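Nitroreductase-like family protein (PDB 2I7H) belongs to the nitroreductase-like family of flavoproteins and binds flavin mononucleotide in a pocket built by both subunits of a dimer. Local coordinates at residues P104-I107 / Q108-D112; P44-K47 / H48-P51. All coordinates share one frame; numbering follows the deposited sequence. Where two conformers were deposited one is given.

Contact 1 (P104-I107 / Q108-D112); sequences PRQI and QRDED
Arg-105 and Gln-108 stack at the start of helix 106-129, with Arg-105 in the N-cap position. Their guanidinium and amide planes are only 9° apart, and Gln-108 NE2 sits 3.5 Å from Arg-105 NH1, over one guanidinium face toward its rim. A bend in Gln-108 at chi2 (88°) turns the amide back along the arginine, bringing Gln-108 OE1 to 3.3 Å from Arg-105 CB. The guanidinium also pairs with Asp-103 through NH2.

The backbone makes the first helical turns: Arg-109 N bonds to Arg-105 O (2.9 Å), Asp-110 N to Gln-106 O (2.8 Å) and Glu-111 N to Ile-107 O (2.9 Å).

Side-chain polar groups gather round Asp-110. Asp-110 OD1 receives Arg-109 NE at 2.7 Å in a salt bridge, on the anti side and 31° out of the carboxylate plane. Asp-110 OD2 takes a 2.6 Å bond from the oxygen of a water that in turn accepts Gln-106 NE2, and it also meets Tyr-143 OH of the second subunit.

The methyl CG2 of Ile-107 packs alongside the Glu-111 carboxylate, 3.6 Å from Glu-111 OE2, and that oxygen is bonded to Ser-138 of the second subunit.

With OD1 taken by Arg-109 and OD2 by the water and Tyr-143 of the second subunit, the Asp-110 carboxylate is fixed in rotation and probably favoured in its charged form.

Contact 2 (P44-K47 / H48-P51); sequences PNHK and HREP. With FMN (flavin mononucleotide), chain J.
His-46 turns the CD2-NE2 side of its imidazole to a face of the flavin, and Arg-49 lays its guanidinium across the His-46 carbonyl. Both groups spring from a type II beta turn, Asn-45 to His-48, and its continuation, in the loop between helix 30-40 and strand 53-58. His-46 NE2 is 3.3 Å from FMN C4; FMN N1 beyond the CD2-NE2 side and a water beside ND1 both lie in the ring plane. His-46 O is centred over one guanidinium face, 3.8 Å from Arg-49 CZ. The same water sits at the guanidinium edge, its oxygen accepting Arg-49 NH2 at 2.8 Å, and is also bonded to His-46 ND1. Within 48-51, the CG of Glu-50 covers the middle of one face of the His-48 ring.

The bond closing the type II turn, His-48 N to Asn-45 O at 3.1 Å, has the donor well above the carbonyl plane. A weak bond from Arg-49 N to His-46 O closes a second, overlapping turn (His-46 to Arg-49), whose central residues Lys-47 and His-48 both have positive phi.

The side chain of Asn-45 spans the bend. With CG wedged between the backbone N and the carbonyl carbon (chi1 61°), Asn-45 OD1 accepts Glu-50 N at 2.9 Å, while ND2 bonds back to Ala-43 O. The carboxylate of Glu-50 leads on to Thr-178 of the second subunit, which also supplies Arg-177, Ser-138 and other residues that bind this flavin mononucleotide.

The loop's hydrogen bonds to the ligand are made to the ribityl chain: Asn-45 N donates to FMN O4' at 2.7 Å, and FMN O4' gives a longer bond, 3.3 Å, to Asn-45 O.

From the N terminus, the chain leaves helix 30-40 and folds into the turns of contact 2 before entering strand 53-58. After strand 94-101 it passes through a short loop to contact 1, at the start of helix 106-129. Both contacts are local and lie in series, neither nested nor crossed, with centres about 11 Å apart. Arg-49 joins them: Arg-49 NH1 pairs with Glu-111 OE1 at 2.9 Å and, in the conformer given, Arg-49 NE with Asp-112 OD1 at 2.8 Å. Pro-51 packs against Asp-112 alongside. The flavin-binding loop is thereby tied to the N-terminal part of helix 106-129, and both parts reach the second subunit.

Contact 1 (P104-I107 / Q108-D112)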
loop_
_atom_site.group_PDB
_atom_site.type_symbol
_atom_site.label_atom_id
_atom_site.label_comp_id
_atom_site.label_asym_id
_atom_site.label_seq_id
_atom_site.Cartn_x
_atom_site.Cartn_y
_atom_site.Cartn_z
ATOM N N PRO A 104 15.300 5.784 -11.703
ATOM C CA PRO A 104 15.302 7.144 -12.255
ATOM C C PRO A 104 14.048 7.518 -13.069
ATOM O O PRO A 104 13.778 8.692 -13.281
ATOM C CB PRO A 104 16.587 7.196 -13.115
ATOM C CG PRO A 104 16.980 5.758 -13.332
ATOM C CD PRO A 104 16.355 4.916 -12.259
ATOM N N ARG A 105 13.265 6.522 -13.462
ATOM C CA ARG A 105 12.094 6.710 -14.274
ATOM C C ARG A 105 10.847 6.728 -13.414
ATOM O O ARG A 105 10.667 5.878 -12.548
ATOM C CB ARG A 105 12.001 5.576 -15.308
ATOM C CG ARG A 105 13.158 5.517 -16.332
ATOM C CD ARG A 105 13.202 4.146 -17.015
ATOM N NE ARG A 105 13.432 3.095 -16.010
ATOM C CZ ARG A 105 13.566 1.804 -16.273
ATOM N NH1 ARG A 105 13.468 1.366 -17.522
ATOM N NH2 ARG A 105 13.840 0.953 -15.286
ATOM N N GLN A 106 9.969 7.682 -13.687
ATOM C CA GLN A 106 8.758 7.933 -12.921
ATOM C C GLN A 106 7.877 6.702 -12.754
ATOM O O GLN A 106 7.561 6.306 -11.645
ATOM C CB GLN A 106 7.974 9.032 -13.654
ATOM C CG GLN A 106 6.622 9.360 -13.118
ATOM C CD GLN A 106 5.929 10.417 -13.946
ATOM O OE1 GLN A 106 5.951 10.383 -15.211
ATOM N NE2 GLN A 106 5.343 11.397 -13.257
ATOM N N ILE A 107 7.467 6.103 -13.858
ATOM C CA ILE A 107 6.501 5.011 -13.822
ATOM C C ILE A 107 7.043 3.823 -13.012
ATOM O O ILE A 107 6.357 3.284 -12.158
ATOM C CB ILE A 107 6.044 4.623 -15.268
ATOM C CG1 ILE A 107 5.225 5.786 -15.902
ATOM C CG2 ILE A 107 5.270 3.263 -15.270
ATOM C CD1 ILE A 107 4.903 5.622 -17.483
ATOM N N GLN A 108 8.290 3.441 -13.258
ATOM C CA GLN A 108 8.878 2.306 -12.545
ATOM C C GLN A 108 9.101 2.621 -11.084
ATOM O O GLN A 108 8.923 1.761 -10.242
ATOM C CB GLN A 108 10.187 1.850 -13.214
ATOM C CG GLN A 108 9.998 1.074 -14.495
ATOM C CD GLN A 108 9.915 1.940 -15.738
ATOM O OE1 GLN A 108 9.791 3.145 -15.689
ATOM N NE2 GLN A 108 10.014 1.298 -16.885
ATOM N N ARG A 109 9.505 3.854 -10.774
ATOM C CA ARG A 109 9.700 4.247 -9.369
ATOM C C ARG A 109 8.363 4.288 -8.617
ATOM O O ARG A 109 8.281 3.875 -7.462
ATOM C CB ARG A 109 10.437 5.602 -9.294
ATOM C CG ARG A 109 10.685 6.143 -7.930
ATOM C CD ARG A 109 9.432 6.743 -7.207
ATOM N NE ARG A 109 8.733 7.732 -8.037
ATOM C CZ ARG A 109 9.293 8.874 -8.415
ATOM N NH1 ARG A 109 10.530 9.125 -8.001
ATOM N NH2 ARG A 109 8.631 9.735 -9.198
ATOM N N ASP A 110 7.338 4.861 -9.250
ATOM C CA ASP A 110 6.009 4.920 -8.673
ATOM C C ASP A 110 5.462 3.526 -8.429
ATOM O O ASP A 110 4.930 3.251 -7.364
ATOM C CB ASP A 110 5.051 5.714 -9.586
ATOM C CG ASP A 110 5.300 7.216 -9.535
ATOM O OD1 ASP A 110 6.149 7.695 -8.735
ATOM O OD2 ASP A 110 4.689 7.909 -10.349
ATOM N N GLU A 111 5.563 2.658 -9.431
ATOM C CA GLU A 111 5.229 1.234 -9.276
ATOM C C GLU A 111 5.976 0.575 -8.111
ATOM O O GLU A 111 5.391 -0.123 -7.313
ATOM C CB GLU A 111 5.524 0.457 -10.580
ATOM C CG GLU A 111 4.434 0.584 -11.600
ATOM C CD GLU A 111 4.838 0.128 -13.013
ATOM O OE1 GLU A 111 5.984 -0.240 -13.268
ATOM O OE2 GLU A 111 3.986 0.194 -13.905
ATOM N N ASP A 112 7.271 0.793 -8.025
ATOM C CA ASP A 112 8.055 0.183 -6.962
ATOM C C ASP A 112 7.612 0.672 -5.589
ATOM O O ASP A 112 7.496 -0.107 -4.631
ATOM C CB ASP A 112 9.538 0.443 -7.219
ATOM C CG ASP A 112 10.059 -0.379 -8.375
ATOM O OD1 ASP A 112 9.329 -1.285 -8.845
ATOM O OD2 ASP A 112 11.201 -0.153 -8.781
HETATM O O HOH W 1 4.737 10.504 -10.370
#

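Contact 2 (P44-K47 / H48-P51)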
loop_
_atom_site.group_PDB
_atom_site.type_symbol
_atom_site.label_atom_id
_atom_site.label_comp_id
_atom_site.label_asym_id
_atom_site.label_seq_id
_atom_site.Cartn_x
_atom_site.Cartn_y
_atom_site.Cartn_z
ATOM N N PRO A 44 1.417 -7.200 -4.243
ATOM C CA PRO A 44 1.528 -7.028 -5.697
ATOM C C PRO A 44 2.792 -6.222 -5.995
ATOM O O PRO A 44 3.171 -5.321 -5.224
ATOM C CB PRO A 44 0.318 -6.153 -6.030
ATOM C CG PRO A 44 0.040 -5.411 -4.766
ATOM C CD PRO A 44 0.238 -6.492 -3.720
ATOM N N ASN A 45 3.455 -6.547 -7.087
ATOM C CA ASN A 45 4.631 -5.808 -7.480
ATOM C C ASN A 45 4.871 -5.994 -8.940
ATOM O O ASN A 45 5.007 -7.122 -9.419
ATOM C CB ASN A 45 5.868 -6.185 -6.652
ATOM C CG ASN A 45 6.260 -7.630 -6.783
ATOM O OD1 ASN A 45 7.349 -7.922 -7.253
ATOM N ND2 ASN A 45 5.401 -8.549 -6.296
ATOM N N HIS A 46 4.931 -4.883 -9.649
ATOM C CA HIS A 46 4.931 -4.940 -11.088
ATOM C C HIS A 46 6.204 -5.619 -11.576
ATOM O O HIS A 46 7.290 -5.360 -11.066
ATOM C CB HIS A 46 4.693 -3.559 -11.728
ATOM C CG HIS A 46 4.207 -3.634 -13.145
ATOM N ND1 HIS A 46 4.903 -3.101 -14.208
ATOM C CD2 HIS A 46 3.116 -4.225 -13.682
ATOM C CE1 HIS A 46 4.250 -3.334 -15.332
ATOM N NE2 HIS A 46 3.158 -4.010 -15.040
ATOM N N LYS A 47 6.024 -6.521 -12.539
ATOM C CA LYS A 47 7.112 -7.255 -13.181
ATOM C C LYS A 47 7.952 -8.098 -12.215
ATOM O O LYS A 47 9.045 -8.546 -12.558
ATOM C CB LYS A 47 7.985 -6.310 -14.014
ATOM C CG LYS A 47 7.251 -5.639 -15.164
ATOM C CD LYS A 47 6.872 -6.632 -16.260
ATOM C CE LYS A 47 6.465 -5.915 -17.539
ATOM N NZ LYS A 47 6.623 -6.798 -18.730
ATOM N N HIS A 48 7.426 -8.315 -11.008
ATOM C CA HIS A 48 8.099 -9.136 -9.985
ATOM C C HIS A 48 9.491 -8.565 -9.653
ATOM O O HIS A 48 10.488 -9.305 -9.517
ATOM C CB HIS A 48 8.144 -10.620 -10.434
ATOM C CG HIS A 48 8.468 -11.587 -9.337
ATOM N ND1 HIS A 48 7.570 -11.917 -8.341
ATOM C CD2 HIS A 48 9.595 -12.303 -9.082
ATOM C CE1 HIS A 48 8.135 -12.788 -7.519
ATOM N NE2 HIS A 48 9.363 -13.034 -7.944
ATOM N N ARG A 49 9.553 -7.236 -9.552
ATOM C CA ARG A 49 10.805 -6.537 -9.209
ATOM C C ARG A 49 11.107 -6.623 -7.720
ATOM O O ARG A 49 12.244 -6.374 -7.317
ATOM C CB ARG A 49 10.803 -5.071 -9.657
ATOM C CG ARG A 49 10.896 -4.882 -11.143
ATOM C CD ARG A 49 11.233 -3.438 -11.502
ATOM N NE ARG A 49 10.123 -2.527 -11.230
ATOM C CZ ARG A 49 9.165 -2.203 -12.100
ATOM N NH1 ARG A 49 8.208 -1.336 -11.747
ATOM N NH2 ARG A 49 9.180 -2.732 -13.316
ATOM N N GLU A 50 10.087 -6.971 -6.926
ATOM C CA GLU A 50 10.204 -7.104 -5.468
ATOM C C GLU A 50 11.077 -5.982 -4.860
ATOM O O GLU A 50 12.121 -6.260 -4.282
ATOM C CB GLU A 50 10.748 -8.501 -5.083
ATOM C CG GLU A 50 9.820 -9.651 -5.425
ATOM C CD GLU A 50 10.405 -11.011 -5.023
ATOM O OE1 GLU A 50 11.365 -11.498 -5.671
ATOM O OE2 GLU A 50 9.911 -11.580 -4.033
ATOM N N PRO A 51 10.646 -4.718 -5.000
ATOM C CA PRO A 51 11.539 -3.590 -4.734
ATOM C C PRO A 51 11.946 -3.405 -3.266
ATOM O O PRO A 51 12.859 -2.625 -2.967
ATOM C CB PRO A 51 10.697 -2.389 -5.201
ATOM C CG PRO A 51 9.291 -2.824 -4.989
ATOM C CD PRO A 51 9.308 -4.244 -5.427
HETATM N N1 FMN J . -0.472 -5.548 -13.907
HETATM C C2 FMN J . -0.683 -5.326 -15.269
HETATM O O2 FMN J . -1.097 -6.225 -16.004
HETATM N N3 FMN J . -0.431 -4.084 -15.816
HETATM C C4 FMN J . 0.031 -3.057 -15.008
HETATM O O4 FMN J . 0.171 -1.934 -15.473
HETATM C C4A FMN J . 0.245 -3.276 -13.644
HETATM N N5 FMN J . 0.714 -2.246 -12.854
HETATM C C5A FMN J . 0.928 -2.447 -11.510
HETATM C C6 FMN J . 1.389 -1.377 -10.772
HETATM C C7 FMN J . 1.621 -1.440 -9.419
HETATM C C7M FMN J . 1.339 -0.131 -8.758
HETATM C C8 FMN J . 1.410 -2.661 -8.772
HETATM C C8M FMN J . 1.402 -2.719 -7.274
HETATM C C9 FMN J . 0.944 -3.759 -9.515
HETATM C C9A FMN J . 0.681 -3.673 -10.901
HETATM N N10 FMN J . 0.236 -4.761 -11.698
HETATM C C10 FMN J . -0.019 -4.529 -13.066
HETATM C "C1'" FMN J . 1.085 -5.997 -11.575
HETATM C "C2'" FMN J . 0.655 -7.027 -10.538
HETATM O "O2'" FMN J . 0.112 -6.399 -9.384
HETATM C "C3'" FMN J . 1.905 -7.842 -10.194
HETATM O "O3'" FMN J . 2.463 -8.436 -11.351
HETATM C "C4'" FMN J . 1.622 -8.947 -9.213
HETATM O "O4'" FMN J . 2.555 -8.904 -8.165
HETATM C "C5'" FMN J . 1.764 -10.281 -9.919
HETATM O "O5'" FMN J . 1.705 -11.282 -8.941
HETATM P P FMN J . 0.406 -11.410 -7.984
HETATM O O1P FMN J . -0.197 -10.049 -7.681
HETATM O O2P FMN J . 0.907 -12.022 -6.673
HETATM O O3P FMN J . -0.624 -12.294 -8.710
HETATM O O HOH W 2 7.419 -1.571 -15.109
#